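Local coordinates for protein MpaA (Escherichia coli O157:H7, PDB 5HXD) that probably hydrolyses the gamma-D-glutamyl-diaminopimelic acid amide bond of murein tripeptide, as a zinc-dependent amidase of the M14 carboxypeptidase family in muropeptide degradation, at residues G47-E52 with G94-R99. Residues are numbered along the deposited sequence; the frame is centred on the assembly and turned at random.
With ZN (zinc ion), chain C.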
loop_
_atom_site.group_PDB
_atom_site.type_symbol
_atom_site.label_atom_id
_atom_site.label_comp_id
_atom_site.label_asym_id
_atom_site.label_seq_id
_atom_site.Cartn_x
_atom_site.Cartn_y
_atom_site.Cartn_z
ATOM N N GLY A 47 -4.471 2.511 -7.144
ATOM C CA GLY A 47 -3.078 2.148 -6.990
ATOM C C GLY A 47 -2.190 2.315 -8.210
ATOM O O GLY A 47 -1.177 1.618 -8.336
ATOM N N THR A 48 -2.562 3.221 -9.109
ATOM C CA THR A 48 -1.685 3.573 -10.217
ATOM C C THR A 48 -0.305 3.932 -9.676
ATOM O O THR A 48 0.708 3.467 -10.200
ATOM C CB THR A 48 -2.213 4.757 -11.045
ATOM O OG1 THR A 48 -3.464 4.419 -11.637
ATOM C CG2 THR A 48 -1.223 5.119 -12.146
ATOM N N HIS A 49 -0.295 4.769 -8.633
ATOM C CA HIS A 49 0.913 5.138 -7.892
ATOM C C HIS A 49 0.963 4.358 -6.580
ATOM O O HIS A 49 0.029 4.447 -5.779
ATOM C CB HIS A 49 0.931 6.634 -7.601
ATOM C CG HIS A 49 1.054 7.495 -8.819
ATOM N ND1 HIS A 49 0.469 8.739 -8.911
ATOM C CD2 HIS A 49 1.718 7.300 -9.986
ATOM C CE1 HIS A 49 0.761 9.272 -10.086
ATOM N NE2 HIS A 49 1.517 8.418 -10.754
ATOM N N GLY A 50 2.050 3.625 -6.341
ATOM C CA GLY A 50 2.142 2.708 -5.210
ATOM C C GLY A 50 2.105 3.266 -3.793
ATOM O O GLY A 50 1.830 2.523 -2.859
ATOM N N ASP A 51 2.372 4.558 -3.609
ATOM C CA ASP A 51 2.198 5.174 -2.283
ATOM C C ASP A 51 0.784 5.760 -2.036
ATOM O O ASP A 51 0.488 6.192 -0.918
ATOM C CB ASP A 51 3.256 6.256 -2.055
ATOM C CG ASP A 51 3.241 7.318 -3.122
ATOM O OD1 ASP A 51 2.701 7.041 -4.199
ATOM O OD2 ASP A 51 3.785 8.424 -2.911
ATOM N N GLU A 52 -0.089 5.738 -3.053
ATOM C CA GLU A 52 -1.464 6.244 -2.911
ATOM C C GLU A 52 -2.420 5.144 -2.452
ATOM O O GLU A 52 -3.368 4.744 -3.136
ATOM C CB GLU A 52 -1.920 6.908 -4.215
ATOM C CG GLU A 52 -0.940 7.982 -4.669
ATOM C CD GLU A 52 -1.371 8.758 -5.903
ATOM O OE1 GLU A 52 -2.165 8.242 -6.719
ATOM O OE2 GLU A 52 -0.881 9.887 -6.083
ATOM N N GLY A 94 11.544 2.739 -11.738
ATOM C CA GLY A 94 11.617 4.180 -11.544
ATOM C C GLY A 94 10.798 4.968 -12.562
ATOM O O GLY A 94 10.975 6.177 -12.716
ATOM N N VAL A 95 9.898 4.278 -13.256
ATOM C CA VAL A 95 8.982 4.906 -14.201
ATOM C C VAL A 95 7.699 5.375 -13.510
ATOM O O VAL A 95 7.109 4.641 -12.714
ATOM C CB VAL A 95 8.618 3.939 -15.347
ATOM C CG1 VAL A 95 7.594 4.565 -16.276
ATOM C CG2 VAL A 95 9.875 3.532 -16.122
ATOM N N ASP A 96 7.286 6.610 -13.797
ATOM C CA ASP A 96 5.979 7.107 -13.371
ATOM C C ASP A 96 4.935 6.547 -14.359
ATOM O O ASP A 96 4.849 7.007 -15.495
ATOM C CB ASP A 96 5.961 8.647 -13.336
ATOM C CG ASP A 96 4.706 9.233 -12.648
ATOM O OD1 ASP A 96 3.624 8.578 -12.615
ATOM O OD2 ASP A 96 4.809 10.384 -12.155
ATOM N N LEU A 97 4.171 5.540 -13.939
ATOM C CA LEU A 97 3.235 4.862 -14.837
ATOM C C LEU A 97 2.205 5.836 -15.423
ATOM O O LEU A 97 1.650 5.594 -16.493
ATOM C CB LEU A 97 2.511 3.706 -14.118
ATOM C CG LEU A 97 3.316 2.435 -13.803
ATOM C CD1 LEU A 97 2.508 1.467 -12.962
ATOM C CD2 LEU A 97 3.815 1.768 -15.055
ATOM N N ASN A 98 1.962 6.936 -14.722
ATOM C CA ASN A 98 1.022 7.937 -15.193
ATOM C C ASN A 98 1.729 8.985 -16.037
ATOM O O ASN A 98 1.236 10.101 -16.191
ATOM C CB ASN A 98 0.301 8.602 -14.022
ATOM C CG ASN A 98 -1.070 9.147 -14.402
ATOM O OD1 ASN A 98 -1.867 8.480 -15.072
ATOM N ND2 ASN A 98 -1.358 10.354 -13.952
ATOM N N ARG A 99 2.898 8.624 -16.561
ATOM C CA ARG A 99 3.522 9.382 -17.643
ATOM C C ARG A 99 3.925 8.395 -18.716
ATOM O O ARG A 99 4.542 8.774 -19.712
ATOM C CB ARG A 99 4.750 10.186 -17.178
ATOM C CG ARG A 99 4.494 11.194 -16.074
ATOM C CD ARG A 99 3.593 12.312 -16.535
ATOM N NE ARG A 99 3.340 13.267 -15.470
ATOM C CZ ARG A 99 2.451 13.094 -14.495
ATOM N NH1 ARG A 99 1.714 11.987 -14.437
ATOM N NH2 ARG A 99 2.314 14.028 -13.560
HETATM ZN ZN ZN C . -1.400 11.095 -8.145
#
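His49 and Asp96 form a histidine-carboxylate hydrogen bond behind the zinc site of this M14 carboxypeptidase fold, where the HxxE motif, His49 to Glu52, follows strand 43-45. Among the polar contacts, NE2 of His49 donates to OD1 of Asp96 at 2.8 Å, meeting its syn side. The bond is bent, 139° at the hydrogen, with ring and carboxylate planes 66° apart. Histidine suits this place because its two nitrogens point different ways, so one ring can serve two partners: NE2 takes the carboxylate, while ND1 makes a weak hydrogen bond to OE2 of Glu52, the same oxygen that binds the zinc ion; 3.1 Å between His49 ND1 and the metal is long for a bond. Asp96 CG lies anti to its own backbone N (chi1 -169°), a setting that also lets OD1 accept from the backbone N of Asn98 at 3.1 Å, closing an Asx turn. The two donors approach OD1 from opposite faces of the carboxylate, and Arg89 forms a salt bridge with OD2, so both oxygens of this buried acid are engaged.

Van der Waals contacts surround this bond. CB of Asn98 lies 3.5 Å from His49 NE2, and the amide is turned almost perpendicular to the ring; Asn98 OD1 accepts from the backbone N of Phe195. Thr48, short enough for a buried spot beside Ser155 and His157 of strand 153-157, turns its methyl CG2 to Asn98 CB at 4.2 Å, while its carbonyl O meets CD1 of Leu97.

Within these two segments Glu52 binds the metal; His157 is probably a further ligand. The type I turn His49-Glu52 places Glu52 beside the histidine, and its chain, extended beyond CG, carries OE2 to 2.4 Å from the zinc ion.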